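Local coordinates for malonyl CoA-acyl carrier protein transacylase (PDB 3QAT) that probably transfers malonyl groups from malonyl-CoA to acyl carrier protein, supplying malonyl units for fatty acid biosynthesis, at residues E81-N86 and E307-A312; T277-G282 and L313-V318. All coordinates share one frame; numbering follows the deposited sequence.

Interaction 1: residues E81-N86 and E307-A312; sequences EQLGLN and EEIEAA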
ATOM      1  N   GLU A  81      -9.785  -1.095  18.329  1.00 13.39           N
ATOM      2  CA  GLU A  81     -11.159  -0.682  18.587  1.00 14.52           C
ATOM      3  C   GLU A  81     -11.772  -1.388  19.795  1.00 15.78           C
ATOM      4  O   GLU A  81     -12.454  -0.734  20.597  1.00 16.26           O
ATOM      5  CB  GLU A  81     -12.021  -0.833  17.338  1.00 13.50           C
ATOM      6  CG  GLU A  81     -11.580   0.135  16.244  1.00 14.24           C
ATOM      7  CD  GLU A  81     -12.331  -0.085  14.956  1.00 15.84           C
ATOM      8  OE1 GLU A  81     -12.719  -1.243  14.654  1.00 16.57           O
ATOM      9  OE2 GLU A  81     -12.505   0.918  14.231  1.00 19.16           O
ATOM     10  N   GLN A  82     -11.520  -2.689  19.971  1.00 16.10           N
ATOM     11  CA  GLN A  82     -12.070  -3.381  21.157  1.00 18.12           C
ATOM     12  C   GLN A  82     -11.494  -2.792  22.444  1.00 18.44           C
ATOM     13  O   GLN A  82     -12.177  -2.722  23.484  1.00 19.36           O
ATOM     14  CB  GLN A  82     -11.825  -4.899  21.117  1.00 18.05           C
ATOM     15  CG  GLN A  82     -12.469  -5.591  22.317  1.00 22.18           C
ATOM     16  CD  GLN A  82     -12.756  -7.078  22.136  1.00 26.77           C
ATOM     17  OE1 GLN A  82     -12.597  -7.647  21.051  1.00 27.47           O
ATOM     18  NE2 GLN A  82     -13.197  -7.719  23.225  1.00 27.77           N
ATOM     19  N   LEU A  83     -10.240  -2.360  22.356  1.00 18.51           N
ATOM     20  CA  LEU A  83      -9.536  -1.749  23.487  1.00 19.55           C
ATOM     21  C   LEU A  83      -9.812  -0.250  23.662  1.00 20.17           C
ATOM     22  O   LEU A  83      -9.166   0.405  24.490  1.00 21.75           O
ATOM     23  CB  LEU A  83      -8.032  -2.047  23.413  1.00 18.70           C
ATOM     24  CG  LEU A  83      -7.696  -3.538  23.535  1.00 19.97           C
ATOM     25  CD1 LEU A  83      -6.201  -3.795  23.289  1.00 20.28           C
ATOM     26  CD2 LEU A  83      -8.153  -4.150  24.869  1.00 23.00           C
ATOM     27  N   GLY A  84     -10.773   0.275  22.910  1.00 20.53           N
ATOM     28  CA  GLY A  84     -11.241   1.634  23.101  1.00 20.66           C
ATOM     29  C   GLY A  84     -10.934   2.676  22.045  1.00 20.18           C
ATOM     30  O   GLY A  84     -11.333   3.833  22.211  1.00 20.95           O
ATOM     31  N   LEU A  85     -10.244   2.300  20.958  1.00 18.58           N
ATOM     32  CA  LEU A  85      -9.957   3.282  19.920  1.00 18.15           C
ATOM     33  C   LEU A  85     -11.227   3.690  19.186  1.00 18.31           C
ATOM     34  O   LEU A  85     -11.968   2.838  18.701  1.00 18.50           O
ATOM     35  CB  LEU A  85      -8.929   2.748  18.890  1.00 17.19           C
ATOM     36  CG  LEU A  85      -8.659   3.663  17.685  1.00 18.34           C
ATOM     37  CD1 LEU A  85      -7.897   4.954  18.089  1.00 20.61           C
ATOM     38  CD2 LEU A  85      -7.937   2.871  16.574  1.00 16.33           C
ATOM     39  N   ASN A  86     -11.461   4.998  19.126  1.00 19.46           N
ATOM     40  CA  ASN A  86     -12.443   5.583  18.224  1.00 20.22           C
ATOM     41  C   ASN A  86     -11.642   6.331  17.167  1.00 19.72           C
ATOM     42  O   ASN A  86     -11.043   7.369  17.442  1.00 19.34           O
ATOM     43  CB  ASN A  86     -13.378   6.542  18.983  1.00 20.87           C
ATOM     44  CG  ASN A  86     -14.485   7.107  18.105  1.00 25.00           C
ATOM     45  OD1 ASN A  86     -14.239   7.656  17.024  1.00 26.06           O
ATOM     46  ND2 ASN A  86     -15.723   7.005  18.587  1.00 28.93           N
ATOM     47  N   GLU A 307       1.983  -5.443  22.281  1.00 16.31           N
ATOM     48  CA  GLU A 307       2.772  -4.431  22.976  1.00 16.20           C
ATOM     49  C   GLU A 307       2.690  -3.090  22.238  1.00 15.56           C
ATOM     50  O   GLU A 307       2.477  -2.033  22.849  1.00 16.01           O
ATOM     51  CB  GLU A 307       4.243  -4.889  23.083  1.00 17.37           C
ATOM     52  CG  GLU A 307       4.489  -6.127  23.970  1.00 22.89           C
ATOM     53  CD  GLU A 307       3.867  -7.456  23.489  1.00 27.69           C
ATOM     54  OE1 GLU A 307       3.710  -7.687  22.254  1.00 24.37           O
ATOM     55  OE2 GLU A 307       3.519  -8.287  24.380  1.00 29.71           O
ATOM     56  N   GLU A 308       2.854  -3.140  20.918  1.00 13.92           N
ATOM     57  CA  GLU A 308       2.772  -1.936  20.108  1.00 13.01           C
ATOM     58  C   GLU A 308       1.369  -1.364  20.069  1.00 13.10           C
ATOM     59  O   GLU A 308       1.203  -0.152  20.005  1.00 13.88           O
ATOM     60  CB  GLU A 308       3.257  -2.224  18.669  1.00 11.27           C
ATOM     61  CG  GLU A 308       4.770  -2.410  18.607  1.00 12.69           C
ATOM     62  CD  GLU A 308       5.252  -2.822  17.232  1.00 14.06           C
ATOM     63  OE1 GLU A 308       4.445  -3.421  16.477  1.00 13.04           O
ATOM     64  OE2 GLU A 308       6.443  -2.556  16.910  1.00 14.36           O
ATOM     65  N   ILE A 309       0.361  -2.233  20.082  1.00 12.82           N
ATOM     66  CA  ILE A 309      -1.024  -1.765  20.198  1.00 13.61           C
ATOM     67  C   ILE A 309      -1.222  -0.984  21.512  1.00 14.39           C
ATOM     68  O   ILE A 309      -1.750   0.132  21.503  1.00 15.00           O
ATOM     69  CB  ILE A 309      -2.033  -2.932  20.070  1.00 13.33           C
ATOM     70  CG1 ILE A 309      -2.110  -3.386  18.603  1.00 12.87           C
ATOM     71  CG2 ILE A 309      -3.413  -2.523  20.606  1.00 14.68           C
ATOM     72  CD1 ILE A 309      -2.664  -4.803  18.446  1.00 13.27           C
ATOM     73  N   GLU A 310      -0.764  -1.547  22.615  1.00 16.59           N
ATOM     74  CA  GLU A 310      -0.858  -0.857  23.914  1.00 18.61           C
ATOM     75  C   GLU A 310      -0.167   0.513  23.881  1.00 18.28           C
ATOM     76  O   GLU A 310      -0.750   1.504  24.335  1.00 18.78           O
ATOM     77  CB  GLU A 310      -0.325  -1.736  25.069  1.00 19.49           C
ATOM     78  CG  GLU A 310      -1.140  -3.007  25.356  1.00 25.06           C
ATOM     79  CD  GLU A 310      -2.561  -2.734  25.839  1.00 31.59           C
ATOM     80  OE1 GLU A 310      -2.851  -1.613  26.320  1.00 35.60           O
ATOM     81  OE2 GLU A 310      -3.396  -3.660  25.753  1.00 35.34           O
ATOM     82  N   ALA A 311       1.039   0.576  23.297  1.00 18.08           N
ATOM     83  CA  ALA A 311       1.804   1.817  23.210  1.00 17.99           C
ATOM     84  C   ALA A 311       1.079   2.854  22.356  1.00 18.41           C
ATOM     85  O   ALA A 311       1.005   4.032  22.726  1.00 18.79           O
ATOM     86  CB  ALA A 311       3.214   1.544  22.669  1.00 17.85           C
ATOM     87  N   ALA A 312       0.512   2.414  21.222  1.00 16.72           N
ATOM     88  CA  ALA A 312      -0.204   3.325  20.335  1.00 16.70           C
ATOM     89  C   ALA A 312      -1.443   3.903  21.039  1.00 17.05           C
ATOM     90  O   ALA A 312      -1.731   5.103  20.922  1.00 16.73           O
ATOM     91  CB  ALA A 312      -0.604   2.597  19.022  1.00 15.54           C
TER
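Leu83 reaches across to Ile309 and Glu310 from the turn just after helix 62-82. Leu83 CB packs on Leu313 CD1 at 3.7 Å, one turn further along the facing helix. CG sits beside the backbone N and anti to the carbonyl carbon (chi1 -64°), and the extended chi2 (173°) carries CD1 on to the facing segment. Leu83 CD1 alone makes the contact with 307-312, 4.1 Å from Ile309 CG2. Glu310 OE2 approaches the same Leu83 CD1 at 3.7 Å. Both partner side chains cross Leu83 at about a right angle. The glutamate chain bends at chi2 (-64°), which swings its carboxylate round to the methyl; the approach is van der Waals only, at the exposed border of the contact. Gly84, with positive phi, ends the helix in a Schellman motif, in which Gly84 N bonds Glu81 O at 3.0 Å and Leu85 N bonds Met80 O. Ile309 is buried against Val79 and Met80 of helix 62-82 and Val303 of strand 299-303, placing helix 306-316 beside the end of helix 62-82 and against strand 299-303, an outer strand of the parallel sheet.

Interaction 2: residues T277-G282 and L313-V318; sequences TLFEIG and LRVLGV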
ATOM      1  N   THR A 277       2.693  12.360  14.639  1.00 18.38           N
ATOM      2  CA  THR A 277       2.929  10.948  14.902  1.00 16.94           C
ATOM      3  C   THR A 277       2.319  10.134  13.766  1.00 15.10           C
ATOM      4  O   THR A 277       1.135  10.255  13.497  1.00 14.51           O
ATOM      5  CB  THR A 277       2.328  10.479  16.252  1.00 17.80           C
ATOM      6  OG1 THR A 277       2.861  11.278  17.316  1.00 19.70           O
ATOM      7  CG2 THR A 277       2.700   9.029  16.534  1.00 18.45           C
ATOM      8  N   LEU A 278       3.142   9.317  13.122  1.00 14.29           N
ATOM      9  CA  LEU A 278       2.670   8.466  12.025  1.00 14.00           C
ATOM     10  C   LEU A 278       2.726   7.027  12.478  1.00 13.46           C
ATOM     11  O   LEU A 278       3.821   6.521  12.763  1.00 13.83           O
ATOM     12  CB  LEU A 278       3.598   8.615  10.816  1.00 14.12           C
ATOM     13  CG  LEU A 278       3.670   9.964  10.110  1.00 18.04           C
ATOM     14  CD1 LEU A 278       4.921   9.973   9.233  1.00 21.94           C
ATOM     15  CD2 LEU A 278       2.449  10.175   9.248  1.00 20.38           C
ATOM     16  N   PHE A 279       1.571   6.367  12.515  1.00 11.84           N
ATOM     17  CA  PHE A 279       1.499   4.970  12.909  1.00 10.90           C
ATOM     18  C   PHE A 279       1.438   4.129  11.627  1.00 10.43           C
ATOM     19  O   PHE A 279       0.762   4.519  10.686  1.00 11.23           O
ATOM     20  CB  PHE A 279       0.242   4.706  13.735  1.00 10.48           C
ATOM     21  CG  PHE A 279       0.263   5.332  15.091  1.00 11.99           C
ATOM     22  CD1 PHE A 279       0.946   4.729  16.136  1.00 15.25           C
ATOM     23  CD2 PHE A 279      -0.411   6.529  15.310  1.00 13.61           C
ATOM     24  CE1 PHE A 279       0.937   5.312  17.419  1.00 17.58           C
ATOM     25  CE2 PHE A 279      -0.418   7.116  16.560  1.00 16.62           C
ATOM     26  CZ  PHE A 279       0.242   6.497  17.617  1.00 16.26           C
ATOM     27  N   GLU A 280       2.195   3.040  11.615  1.00  8.94           N
ATOM     28  CA  GLU A 280       2.133   2.012  10.554  1.00  8.07           C
ATOM     29  C   GLU A 280       1.337   0.816  11.105  1.00  8.70           C
ATOM     30  O   GLU A 280       1.786   0.116  12.026  1.00  9.52           O
ATOM     31  CB  GLU A 280       3.562   1.588  10.162  1.00  7.53           C
ATOM     32  CG  GLU A 280       3.570   0.491   9.082  1.00  7.36           C
ATOM     33  CD  GLU A 280       4.952   0.248   8.470  1.00  7.16           C
ATOM     34  OE1 GLU A 280       5.980   0.641   9.108  1.00  8.40           O
ATOM     35  OE2 GLU A 280       4.985  -0.290   7.316  1.00  9.09           O
ATOM     36  N   ILE A 281       0.165   0.587  10.519  1.00  7.57           N
ATOM     37  CA  ILE A 281      -0.785  -0.370  11.061  1.00  8.19           C
ATOM     38  C   ILE A 281      -0.699  -1.676  10.293  1.00  7.37           C
ATOM     39  O   ILE A 281      -1.019  -1.709   9.111  1.00  7.92           O
ATOM     40  CB  ILE A 281      -2.236   0.180  10.922  1.00  7.97           C
ATOM     41  CG1 ILE A 281      -2.413   1.559  11.585  1.00 10.27           C
ATOM     42  CG2 ILE A 281      -3.245  -0.833  11.505  1.00  9.75           C
ATOM     43  CD1 ILE A 281      -2.092   1.576  13.099  1.00 13.15           C
ATOM     44  N   GLY A 282      -0.273  -2.752  10.945  1.00  8.48           N
ATOM     45  CA  GLY A 282      -0.216  -4.072  10.294  1.00  8.88           C
ATOM     46  C   GLY A 282       1.159  -4.714  10.273  1.00  9.32           C
ATOM     47  O   GLY A 282       1.891  -4.667  11.249  1.00 10.65           O
ATOM     48  N   LEU A 313      -2.153   3.066  21.791  1.00 17.63           N
ATOM     49  CA  LEU A 313      -3.340   3.533  22.504  1.00 18.92           C
ATOM     50  C   LEU A 313      -2.982   4.603  23.555  1.00 20.23           C
ATOM     51  O   LEU A 313      -3.723   5.570  23.731  1.00 21.68           O
ATOM     52  CB  LEU A 313      -4.070   2.360  23.159  1.00 19.15           C
ATOM     53  CG  LEU A 313      -4.709   1.387  22.170  1.00 19.32           C
ATOM     54  CD1 LEU A 313      -5.123   0.102  22.857  1.00 22.25           C
ATOM     55  CD2 LEU A 313      -5.907   2.021  21.430  1.00 21.58           C
ATOM     56  N   ARG A 314      -1.834   4.439  24.205  1.00 21.23           N
ATOM     57  CA  ARG A 314      -1.326   5.445  25.151  1.00 23.25           C
ATOM     58  C   ARG A 314      -0.956   6.771  24.465  1.00 23.55           C
ATOM     59  O   ARG A 314      -1.284   7.853  24.967  1.00 25.04           O
ATOM     60  CB  ARG A 314      -0.127   4.879  25.910  1.00 23.58           C
ATOM     61  CG  ARG A 314      -0.480   3.651  26.765  1.00 27.58           C
ATOM     62  CD  ARG A 314       0.632   3.252  27.749  1.00 31.02           C
ATOM     63  NE  ARG A 314       1.982   3.359  27.186  1.00 31.34           N
ATOM     64  CZ  ARG A 314       2.707   2.345  26.702  1.00 30.74           C
ATOM     65  NH1 ARG A 314       2.233   1.095  26.707  1.00 26.63           N
ATOM     66  NH2 ARG A 314       3.929   2.591  26.212  1.00 31.69           N
ATOM     67  N   VAL A 315      -0.269   6.686  23.325  1.00 22.77           N
ATOM     68  CA  VAL A 315       0.121   7.877  22.580  1.00 23.26           C
ATOM     69  C   VAL A 315      -1.128   8.642  22.097  1.00 23.49           C
ATOM     70  O   VAL A 315      -1.153   9.879  22.116  1.00 23.84           O
ATOM     71  CB  VAL A 315       1.069   7.488  21.395  1.00 22.38           C
ATOM     72  CG1 VAL A 315       1.306   8.653  20.440  1.00 24.04           C
ATOM     73  CG2 VAL A 315       2.396   6.958  21.935  1.00 23.35           C
ATOM     74  N   LEU A 316      -2.159   7.901  21.680  1.00 23.56           N
ATOM     75  CA  LEU A 316      -3.422   8.476  21.221  1.00 24.60           C
ATOM     76  C   LEU A 316      -4.303   9.008  22.351  1.00 27.29           C
ATOM     77  O   LEU A 316      -5.279   9.717  22.092  1.00 28.46           O
ATOM     78  CB  LEU A 316      -4.221   7.451  20.403  1.00 23.74           C
ATOM     79  CG  LEU A 316      -3.560   7.037  19.087  1.00 21.27           C
ATOM     80  CD1 LEU A 316      -4.206   5.763  18.570  1.00 19.43           C
ATOM     81  CD2 LEU A 316      -3.656   8.134  18.038  1.00 20.98           C
ATOM     82  N   GLY A 317      -3.977   8.646  23.588  1.00 29.00           N
ATOM     83  CA  GLY A 317      -4.743   9.096  24.763  1.00 31.72           C
ATOM     84  C   GLY A 317      -6.074   8.379  24.930  1.00 32.89           C
ATOM     85  O   GLY A 317      -7.037   8.950  25.465  1.00 34.03           O
ATOM     86  N   VAL A 318      -6.128   7.130  24.469  1.00 32.74           N
ATOM     87  CA  VAL A 318      -7.315   6.277  24.613  1.00 33.57           C
ATOM     88  C   VAL A 318      -7.542   5.878  26.079  1.00 35.19           C
ATOM     89  O   VAL A 318      -8.632   6.089  26.614  1.00 36.14           O
ATOM     90  CB  VAL A 318      -7.225   5.025  23.703  1.00 32.48           C
ATOM     91  CG1 VAL A 318      -8.310   3.998  24.056  1.00 31.61           C
ATOM     92  CG2 VAL A 318      -7.335   5.432  22.251  1.00 31.49           C
ATOM     93  OXT VAL A 318      -6.656   5.350  26.762  1.00 36.45           O
TER
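Val318 N bonds Leu313 O at 3.0 Å and closes a Schellman motif that ends helix 306-316, directly beyond Val315 and Leu316, the two residues that meet Phe279 of strand 275-281. Gly317, at positive phi, supplies the second bond of the motif, from its N to Arg314 O. The contact is helix-on-sheet packing in the alpha/beta core of the acyl transferase domain: strand 275-281 runs parallel between strands 6-11 and 299-303, and the C-terminal helix lies against one face of that sheet. The strand's side chains alternate. Thr277 and Phe279 point to the helix, whereas the carboxylate of Glu280, on the other side, bonds Leu287 N and Thr288 OG1 of helix 286-294. With CG anti to the carbonyl carbon (chi1 -69°), the Phe279 ring runs out toward the helix, alongside Val315 and Leu316, which come back the other way. Val315 meets the ring at its edge: CB lies in the ring plane and Val315 CG1 is 3.7 Å from Phe279 CZ. Leu316 approaches obliquely, its CD2 3.7 Å from Phe279 CE2. One face of the Phe279 ring is overlain, within the strand, by Thr277 CG2, 3.6 Å above the plane and offset toward the rim. Ala7, Leu301 and Val303 of the adjoining strands also touch the phenyl group. No hydrogen bond joins the two segments; Lys90 NZ bonds Leu316 O near the helix end. Val315 CG1, anti to its own N (chi1 170°), serves both strand residues: besides touching the ring, Val315 CG1 meets Thr277 CG2 tip to tip at 4.2 Å.

From the N terminus, the chain first lays down 81-86 at the end of helix 62-82, then, much later, strand segment 277-282, and finally helix 306-316 and the tail after it, whose successive segments 307-312 and 313-318 answer them in the same order. Interaction 1 thus closes a loop with 220 residues between its segments and interaction 2 one with 30, and the two cross. Both draw on helix 306-316, so this last helix ties the turn after helix 62-82 to the parallel sheet. The contacts also touch directly: Ala312 CB packs 3.5 Å from Phe279 CE1, and Gly84 O lies 3.5 Å from Val318 CG1, bringing the two helix-ending turns together.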